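Local structure of carbohydrate binding protein, putative, cpb33A (Cellvibrio japonicus, 5FJQ) at residues 100-105 / 157-162; 1-6 / 95-100; 105-110 / 127-132. The protein is a lytic polysaccharide monooxygenase important for efficient use of chitin, whose copper-binding domain, the part described here, probably cleaves the polysaccharide oxidatively. One frame throughout, in Å; residues are numbered along the deposited sequence.

Interaction 1 (100-105 / 157-162). With CU (copper (II) ion), chain D.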
# COMPACT_ATOMS: atom_id res chain seq x y z
N HIS A 100 1.10 -4.11 16.79
CA HIS A 100 0.24 -3.16 17.45
C HIS A 100 -1.14 -3.81 17.61
O HIS A 100 -1.46 -4.80 16.91
CB HIS A 100 0.15 -1.85 16.67
CG HIS A 100 1.45 -1.11 16.56
ND1 HIS A 100 2.22 -0.79 17.66
CD2 HIS A 100 2.13 -0.62 15.49
CE1 HIS A 100 3.29 -0.10 17.28
NE2 HIS A 100 3.27 -0.01 15.96
N LYS A 101 -1.94 -3.27 18.56
CA LYS A 101 -3.36 -3.65 18.65
C LYS A 101 -4.00 -2.99 17.44
O LYS A 101 -3.61 -1.92 17.07
CB LYS A 101 -4.00 -3.20 19.98
CG LYS A 101 -3.21 -3.60 21.20
CD LYS A 101 -4.11 -3.86 22.39
CE LYS A 101 -3.46 -4.79 23.42
NZ LYS A 101 -3.65 -6.23 23.06
N THR A 102 -4.92 -3.70 16.78
CA THR A 102 -5.43 -3.36 15.42
C THR A 102 -6.94 -3.15 15.49
O THR A 102 -7.68 -4.02 15.98
CB THR A 102 -5.13 -4.50 14.41
OG1 THR A 102 -3.70 -4.61 14.28
CG2 THR A 102 -5.73 -4.25 13.05
N LYS A 103 -7.38 -2.00 14.98
CA LYS A 103 -8.80 -1.74 14.70
C LYS A 103 -9.18 -2.50 13.43
O LYS A 103 -10.25 -3.17 13.36
CB LYS A 103 -9.04 -0.24 14.58
CG LYS A 103 -10.51 0.14 14.59
CD LYS A 103 -11.15 -0.13 15.94
CE LYS A 103 -11.34 1.16 16.72
NZ LYS A 103 -11.64 0.88 18.15
N TYR A 104 -8.31 -2.45 12.42
CA TYR A 104 -8.52 -3.20 11.16
C TYR A 104 -7.36 -3.17 10.17
O TYR A 104 -6.52 -2.22 10.16
CB TYR A 104 -9.76 -2.67 10.41
CG TYR A 104 -9.75 -1.20 10.10
CD1 TYR A 104 -8.95 -0.67 9.07
CD2 TYR A 104 -10.60 -0.34 10.78
CE1 TYR A 104 -8.98 0.68 8.75
CE2 TYR A 104 -10.65 1.01 10.48
CZ TYR A 104 -9.83 1.52 9.48
OH TYR A 104 -9.87 2.85 9.24
N PHE A 105 -7.32 -4.17 9.31
CA PHE A 105 -6.58 -4.02 8.04
C PHE A 105 -7.64 -3.95 6.97
O PHE A 105 -8.50 -4.91 6.85
CB PHE A 105 -5.62 -5.22 7.73
CG PHE A 105 -4.43 -5.31 8.69
CD1 PHE A 105 -4.57 -5.92 9.93
CD2 PHE A 105 -3.21 -4.71 8.37
CE1 PHE A 105 -3.49 -6.01 10.85
CE2 PHE A 105 -2.14 -4.79 9.28
CZ PHE A 105 -2.29 -5.41 10.52
N SER A 157 -3.79 -1.29 0.72
CA SER A 157 -4.06 -1.73 2.09
C SER A 157 -3.74 -0.69 3.16
O SER A 157 -2.71 0.04 3.11
CB SER A 157 -3.26 -3.03 2.39
OG SER A 157 -3.61 -3.58 3.65
N ILE A 158 -4.59 -0.64 4.20
CA ILE A 158 -4.44 0.34 5.24
C ILE A 158 -4.57 -0.38 6.55
O ILE A 158 -5.52 -1.19 6.78
CB ILE A 158 -5.60 1.37 5.27
CG1 ILE A 158 -5.68 2.18 3.98
CG2 ILE A 158 -5.48 2.27 6.50
CD1 ILE A 158 -6.67 3.35 4.06
N TRP A 159 -3.60 -0.11 7.41
CA TRP A 159 -3.56 -0.69 8.75
C TRP A 159 -3.89 0.37 9.76
O TRP A 159 -3.08 1.33 9.94
CB TRP A 159 -2.16 -1.30 9.01
CG TRP A 159 -2.02 -1.88 10.38
CD1 TRP A 159 -3.03 -2.15 11.27
CD2 TRP A 159 -0.79 -2.29 11.02
NE1 TRP A 159 -2.49 -2.69 12.45
CE2 TRP A 159 -1.13 -2.75 12.33
CE3 TRP A 159 0.56 -2.20 10.66
CZ2 TRP A 159 -0.17 -3.22 13.24
CZ3 TRP A 159 1.54 -2.70 11.58
CH2 TRP A 159 1.16 -3.17 12.86
N GLN A 160 -5.04 0.21 10.43
CA GLN A 160 -5.47 1.14 11.47
C GLN A 160 -5.17 0.47 12.85
O GLN A 160 -5.75 -0.57 13.20
CB GLN A 160 -6.98 1.58 11.30
CG GLN A 160 -7.54 2.48 12.42
CD GLN A 160 -6.95 3.86 12.45
OE1 GLN A 160 -7.24 4.72 11.56
NE2 GLN A 160 -6.19 4.13 13.50
N ARG A 161 -4.19 1.07 13.54
CA ARG A 161 -3.78 0.74 14.91
C ARG A 161 -4.95 1.12 15.84
O ARG A 161 -5.62 2.16 15.63
CB ARG A 161 -2.49 1.51 15.26
CG ARG A 161 -1.98 1.31 16.69
CD ARG A 161 -0.57 1.88 16.81
NE ARG A 161 0.03 1.56 18.12
CZ ARG A 161 1.09 2.21 18.60
NH1 ARG A 161 1.65 3.17 17.87
NH2 ARG A 161 1.60 1.92 19.80
N ASP A 162 -5.24 0.29 16.83
CA ASP A 162 -6.45 0.49 17.65
C ASP A 162 -6.27 1.62 18.66
O ASP A 162 -5.59 1.43 19.66
CB ASP A 162 -6.79 -0.79 18.39
CG ASP A 162 -8.16 -0.72 18.99
OD1 ASP A 162 -8.54 0.32 19.52
OD2 ASP A 162 -8.86 -1.72 18.91
CU CU D . 4.43 0.70 14.63
O HOH W 1 1.61 -1.37 20.29

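Interaction 2 (1-6 / 95-100). With CU (copper (II) ion), chain D.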
# COMPACT_ATOMS: atom_id res chain seq x y z
N HIS A 1 4.15 -0.70 13.14
CA HIS A 1 5.17 -0.78 12.06
C HIS A 1 5.11 -2.05 11.21
O HIS A 1 5.28 -3.19 11.68
CB HIS A 1 6.57 -0.46 12.62
CG HIS A 1 6.78 0.99 12.90
ND1 HIS A 1 5.96 1.71 13.76
CD2 HIS A 1 7.71 1.87 12.44
CE1 HIS A 1 6.35 2.97 13.77
NE2 HIS A 1 7.41 3.09 12.99
N GLY A 2 4.85 -1.84 9.93
CA GLY A 2 4.77 -2.94 9.01
C GLY A 2 4.44 -2.61 7.57
O GLY A 2 4.03 -1.51 7.26
N TYR A 3 4.57 -3.61 6.68
CA TYR A 3 4.33 -3.40 5.23
C TYR A 3 3.77 -4.69 4.63
O TYR A 3 3.77 -5.67 5.31
CB TYR A 3 5.63 -3.01 4.54
CG TYR A 3 6.76 -4.01 4.78
CD1 TYR A 3 7.56 -3.91 5.92
CD2 TYR A 3 6.95 -5.09 3.93
CE1 TYR A 3 8.57 -4.84 6.18
CE2 TYR A 3 7.99 -6.02 4.17
CZ TYR A 3 8.76 -5.88 5.30
OH TYR A 3 9.76 -6.77 5.58
N VAL A 4 3.30 -4.68 3.38
CA VAL A 4 2.76 -5.89 2.70
C VAL A 4 3.91 -6.48 1.94
O VAL A 4 4.48 -5.82 1.03
CB VAL A 4 1.59 -5.58 1.75
CG1 VAL A 4 1.08 -6.87 1.07
CG2 VAL A 4 0.43 -4.98 2.53
N SER A 5 4.22 -7.74 2.28
CA SER A 5 5.38 -8.42 1.79
C SER A 5 5.01 -9.34 0.65
O SER A 5 5.88 -9.67 -0.17
CB SER A 5 6.06 -9.15 2.95
OG SER A 5 5.11 -9.83 3.78
N SER A 6 3.71 -9.69 0.56
CA SER A 6 3.21 -10.74 -0.36
C SER A 6 1.71 -10.49 -0.65
O SER A 6 0.91 -10.58 0.27
CB SER A 6 3.43 -12.08 0.31
OG SER A 6 2.95 -13.12 -0.48
N THR A 95 4.01 -7.99 6.88
CA THR A 95 5.11 -8.30 7.77
C THR A 95 5.29 -7.08 8.65
O THR A 95 5.66 -6.00 8.19
CB THR A 95 6.39 -8.63 6.99
OG1 THR A 95 6.14 -9.81 6.25
CG2 THR A 95 7.53 -8.90 7.97
N ASN A 96 4.98 -7.29 9.93
CA ASN A 96 5.03 -6.28 10.92
C ASN A 96 6.37 -6.27 11.66
O ASN A 96 6.75 -7.27 12.24
CB ASN A 96 3.85 -6.47 11.88
CG ASN A 96 2.54 -6.40 11.13
OD1 ASN A 96 2.53 -5.87 10.01
ND2 ASN A 96 1.49 -7.05 11.65
N THR A 97 7.07 -5.14 11.62
CA THR A 97 8.35 -5.05 12.36
C THR A 97 8.08 -4.74 13.80
O THR A 97 8.86 -5.12 14.67
CB THR A 97 9.27 -3.98 11.74
OG1 THR A 97 8.65 -2.65 11.86
CG2 THR A 97 9.60 -4.41 10.28
N ALA A 98 7.02 -3.96 14.06
CA ALA A 98 6.58 -3.75 15.42
C ALA A 98 5.08 -3.98 15.44
O ALA A 98 4.33 -3.17 14.88
CB ALA A 98 6.94 -2.33 15.88
N ALA A 99 4.63 -5.00 16.16
CA ALA A 99 3.19 -5.30 16.31
C ALA A 99 2.41 -4.20 17.05
O ALA A 99 2.98 -3.44 17.82
CB ALA A 99 3.03 -6.61 17.01
N HIS A 100 1.10 -4.11 16.79
CA HIS A 100 0.24 -3.16 17.45
C HIS A 100 -1.14 -3.81 17.61
O HIS A 100 -1.46 -4.80 16.91
CB HIS A 100 0.15 -1.85 16.67
CG HIS A 100 1.45 -1.11 16.56
ND1 HIS A 100 2.22 -0.79 17.66
CD2 HIS A 100 2.13 -0.62 15.49
CE1 HIS A 100 3.29 -0.10 17.28
NE2 HIS A 100 3.27 -0.01 15.96
CU CU D . 4.43 0.70 14.63

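Interaction 3 (105-110 / 127-132)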
# COMPACT_ATOMS: atom_id res chain seq x y z
N PHE A 105 -7.32 -4.17 9.31
CA PHE A 105 -6.58 -4.02 8.04
C PHE A 105 -7.64 -3.95 6.97
O PHE A 105 -8.50 -4.91 6.85
CB PHE A 105 -5.62 -5.22 7.73
CG PHE A 105 -4.43 -5.31 8.69
CD1 PHE A 105 -4.57 -5.92 9.93
CD2 PHE A 105 -3.21 -4.71 8.37
CE1 PHE A 105 -3.49 -6.01 10.85
CE2 PHE A 105 -2.14 -4.79 9.28
CZ PHE A 105 -2.29 -5.41 10.52
N ARG A 106 -7.55 -2.93 6.13
CA ARG A 106 -8.46 -2.83 5.01
C ARG A 106 -7.76 -2.80 3.67
O ARG A 106 -6.67 -2.22 3.53
CB ARG A 106 -9.34 -1.54 5.09
CG ARG A 106 -10.44 -1.65 6.10
CD ARG A 106 -11.19 -0.32 6.19
NE ARG A 106 -12.19 -0.48 7.25
CZ ARG A 106 -12.84 0.52 7.85
NH1 ARG A 106 -12.54 1.77 7.56
NH2 ARG A 106 -13.72 0.28 8.82
N TYR A 107 -8.42 -3.44 2.69
CA TYR A 107 -7.98 -3.33 1.33
C TYR A 107 -8.98 -2.68 0.41
O TYR A 107 -10.22 -3.00 0.46
CB TYR A 107 -7.64 -4.71 0.77
CG TYR A 107 -6.55 -5.38 1.58
CD1 TYR A 107 -6.79 -5.76 2.91
CD2 TYR A 107 -5.30 -5.60 1.04
CE1 TYR A 107 -5.81 -6.41 3.66
CE2 TYR A 107 -4.31 -6.27 1.77
CZ TYR A 107 -4.55 -6.60 3.08
OH TYR A 107 -3.58 -7.18 3.78
N TYR A 108 -8.41 -1.93 -0.54
CA TYR A 108 -9.19 -1.23 -1.60
C TYR A 108 -8.56 -1.58 -2.91
O TYR A 108 -7.40 -2.10 -2.95
CB TYR A 108 -9.16 0.30 -1.41
CG TYR A 108 -9.71 0.72 -0.10
CD1 TYR A 108 -8.98 0.52 1.11
CD2 TYR A 108 -10.96 1.37 -0.03
CE1 TYR A 108 -9.53 0.91 2.33
CE2 TYR A 108 -11.48 1.76 1.16
CZ TYR A 108 -10.78 1.55 2.31
OH TYR A 108 -11.40 1.95 3.42
N ILE A 109 -9.30 -1.30 -3.98
CA ILE A 109 -8.83 -1.52 -5.35
C ILE A 109 -9.39 -0.45 -6.29
O ILE A 109 -10.46 0.11 -6.01
CB ILE A 109 -9.14 -2.95 -5.90
CG1 ILE A 109 -8.34 -3.18 -7.20
CG2 ILE A 109 -10.65 -3.15 -6.11
CD1 ILE A 109 -8.22 -4.64 -7.65
N THR A 110 -8.59 -0.12 -7.32
CA THR A 110 -8.97 0.60 -8.50
C THR A 110 -10.12 -0.09 -9.31
O THR A 110 -10.34 -1.32 -9.25
CB THR A 110 -7.74 0.79 -9.38
OG1 THR A 110 -6.95 -0.41 -9.34
CG2 THR A 110 -6.84 1.91 -8.78
N LEU A 127 -13.72 -0.33 -1.48
CA LEU A 127 -13.43 -1.35 -0.44
C LEU A 127 -13.58 -2.83 -0.86
O LEU A 127 -14.66 -3.30 -1.28
CB LEU A 127 -14.30 -1.16 0.79
CG LEU A 127 -13.94 -1.96 2.05
CD1 LEU A 127 -12.60 -1.49 2.68
CD2 LEU A 127 -15.07 -1.85 3.06
N ILE A 128 -12.52 -3.62 -0.68
CA ILE A 128 -12.64 -4.98 -1.07
C ILE A 128 -12.44 -5.98 0.10
O ILE A 128 -12.80 -7.16 -0.02
CB ILE A 128 -11.90 -5.32 -2.39
CG1 ILE A 128 -10.37 -5.08 -2.31
CG2 ILE A 128 -12.66 -4.66 -3.58
CD1 ILE A 128 -9.57 -5.95 -3.29
N HIS A 129 -11.91 -5.46 1.22
CA HIS A 129 -11.70 -6.30 2.38
C HIS A 129 -11.56 -5.49 3.67
O HIS A 129 -10.88 -4.42 3.71
CB HIS A 129 -10.44 -7.21 2.19
CG HIS A 129 -10.24 -8.22 3.27
ND1 HIS A 129 -10.90 -9.44 3.27
CD2 HIS A 129 -9.50 -8.19 4.41
CE1 HIS A 129 -10.55 -10.12 4.35
NE2 HIS A 129 -9.70 -9.40 5.05
N ASP A 130 -12.08 -6.08 4.75
CA ASP A 130 -11.93 -5.52 6.09
C ASP A 130 -11.69 -6.68 7.03
O ASP A 130 -12.49 -7.68 7.13
CB ASP A 130 -13.16 -4.66 6.46
CG ASP A 130 -13.03 -3.95 7.79
OD1 ASP A 130 -12.35 -4.40 8.70
OD2 ASP A 130 -13.63 -2.90 7.93
N SER A 131 -10.55 -6.62 7.70
CA SER A 131 -10.15 -7.75 8.45
C SER A 131 -10.72 -7.71 9.85
O SER A 131 -10.60 -8.64 10.56
CB SER A 131 -8.65 -7.86 8.51
OG SER A 131 -8.15 -7.00 9.52
N GLY A 132 -11.36 -6.64 10.27
CA GLY A 132 -11.77 -6.62 11.66
C GLY A 132 -10.56 -6.45 12.58
O GLY A 132 -9.39 -6.57 12.12

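Interaction 1 (100-105 / 157-162)
The guanidinium of Arg-161 lies flat over one face of the His-100 imidazole, the two planes 23° apart and their centres separated by 3.7 Å. An extended side chain, with CG anti to the backbone N (chi1 177°), carries the group there and also sets Arg-161 CD over the same ring. His-100 ND1 and Arg-161 NE are both donors, so their approach is stacking rather than a hydrogen bond; ND1 instead gives its proton to a water in the ring plane. The other ring nitrogen, NE2, binds copper at 1.9 Å, while Arg-161 is paired with Asp-166 and Glu-169 beyond the contact, which probably offsets its charge beside the metal. Behind this histidine, the five-membered ring of Trp-159 stacks face to face on Phe-105, centroids 3.8 Å apart, and Trp-159 NE1 donates to Thr-102 OG1 over 2.9 Å, which helps to set the rotation of the indole. Phe-105 and Trp-159 pair on antiparallel strands 102-109 and 152-161 of the immunoglobulin-like beta-sandwich of this AA10-type domain; His-100 joins their aromatic cluster from the loop just before. A classic beta bulge shifts the register: Lys-103 N, at 2.8 Å, and Tyr-104 N, at 3.3 Å, both donate to Gln-160 O. On the face away from the cluster, Gln-160 CB sits over the Tyr-104 ring, 3.5 Å from its centroid. Gln-160 OE1 accepts from Asp-51 N. Farther out, Lys-103 NZ makes a long, weak salt bridge to Asp-162 OD1, with Asp-164 as its stronger partner; Asp-162 OD2 is held by Arg-165.

Interaction 2 (1-6 / 95-100)
His-1 and His-100 meet at one copper ion, which His-1 grips through its terminal N at 2.1 Å and its ring ND1 at 2.0 Å. The His-1 ring turns beside its own backbone N (chi1 -75°), so amine and imidazole close a chelate on the metal. Backbone bonds hold this end tightly: His-1 N donates to Ala-98 O, and Ala-98 N returns a bond of 3.0 Å to His-1 O. With His-100 NE2 as third ligand, the site is the histidine brace of lytic polysaccharide monooxygenases. Beyond the copper, strand 2-6 runs antiparallel to the end of strand 88-96. Gly-2 faces Asn-96 with their CA atoms only 3.9 Å apart, and the buried amide of Asn-96 bonds to Glu-137 O and Ser-140 OG. The other face is nearer solvent: Tyr-3, Thr-95 and Ser-5 are partly exposed and Thr-97 is exposed. Contacts between side chains are longer here. The Tyr-3 ring lies alongside Thr-95, with Thr-95 O 3.6 Å above the ring plane, toward its rim, and Thr-95 CG2 3.9 Å from Tyr-3 OH, while Thr-97 brings its methyl CG2 to the ring edge. The exception is the hydrogen bond of 2.7 Å that Ser-5 OG and Thr-95 OG1 share.

Interaction 3 (105-110 / 127-132)
This is an antiparallel pairing of strands 105-109 and 127-130 at the margin of the sheet, with a salt bridge and a leucine-on-tyrosine contact on one face, and Tyr-107/His-129 and Ile-109/Ile-128 packing on the other. The strand axes come within 4.5 Å of each other, and their directions differ by 164°. The register slips by one residue at a classic beta bulge, where Ile-128 N, at 2.6 Å, and His-129 N, at 3.1 Å, both donate to Tyr-107 O; Tyr-107 N in turn donates to His-129 O.

On the face with Arg-106 and Tyr-108, the extended Arg-106 runs alongside Asp-130 and gives NE to OD2 at 2.9 Å. The oxygen lies near the guanidinium plane, but the bond reaches it from above the carboxylate, and the two planes are 70° apart; a weaker contact from NH2 goes to the same oxygen. Arg-106 NH1 has a second acidic partner in Asp-51. Asp-130 OD1 accepts from Gly-132 N at 2.9 Å, an Asx turn that ties the carboxylate to the backbone just past the strand. Leu-127 CD1 sits over the face of the Tyr-108 ring, 3.9 Å from its centroid.

Also past the strand, Ser-131 OG accepts from Phe-105 N at 3.0 Å and donates to Gly-132 O. Its OG is held between backbone N and carbonyl carbon (chi1 81°), which points it at the Phe-105 amide. On the opposite face the Tyr-107 ring lies beside His-129, and Ile-109 CG2 meets Ile-128 CG2 at 3.6 Å.

Strand 152-161 flanks the other side of strand 105-109, bonding Arg-106 to Ile-158 and Tyr-108 to Tyr-156. Tyr-107 OH bonds His-142 of strand 139-146, to which Ile-128 and Ser-131 also pack.

In the fold
Interactions 1 and 3 are both built on strand 102-109, which pairs with 152-161 in the first and with 126-130 in the second; they share Phe-105. Interaction 1 is the buried contact, rich in aromatic stacking, whereas interactions 2 and 3 are only partly buried. Interaction 2 belongs to the other sheet, and touches interaction 1 through shared His-100 and through Trp-159 CZ3, 3.6 Å from His-1 N. Both reach the copper, interaction 1 from the buried side through His-100, interaction 2 from the partly exposed side through His-1. Interaction 3, with its centre 16 Å from that of interaction 2, has no metal and combines a strong salt bridge with backbone bonds and apolar packing.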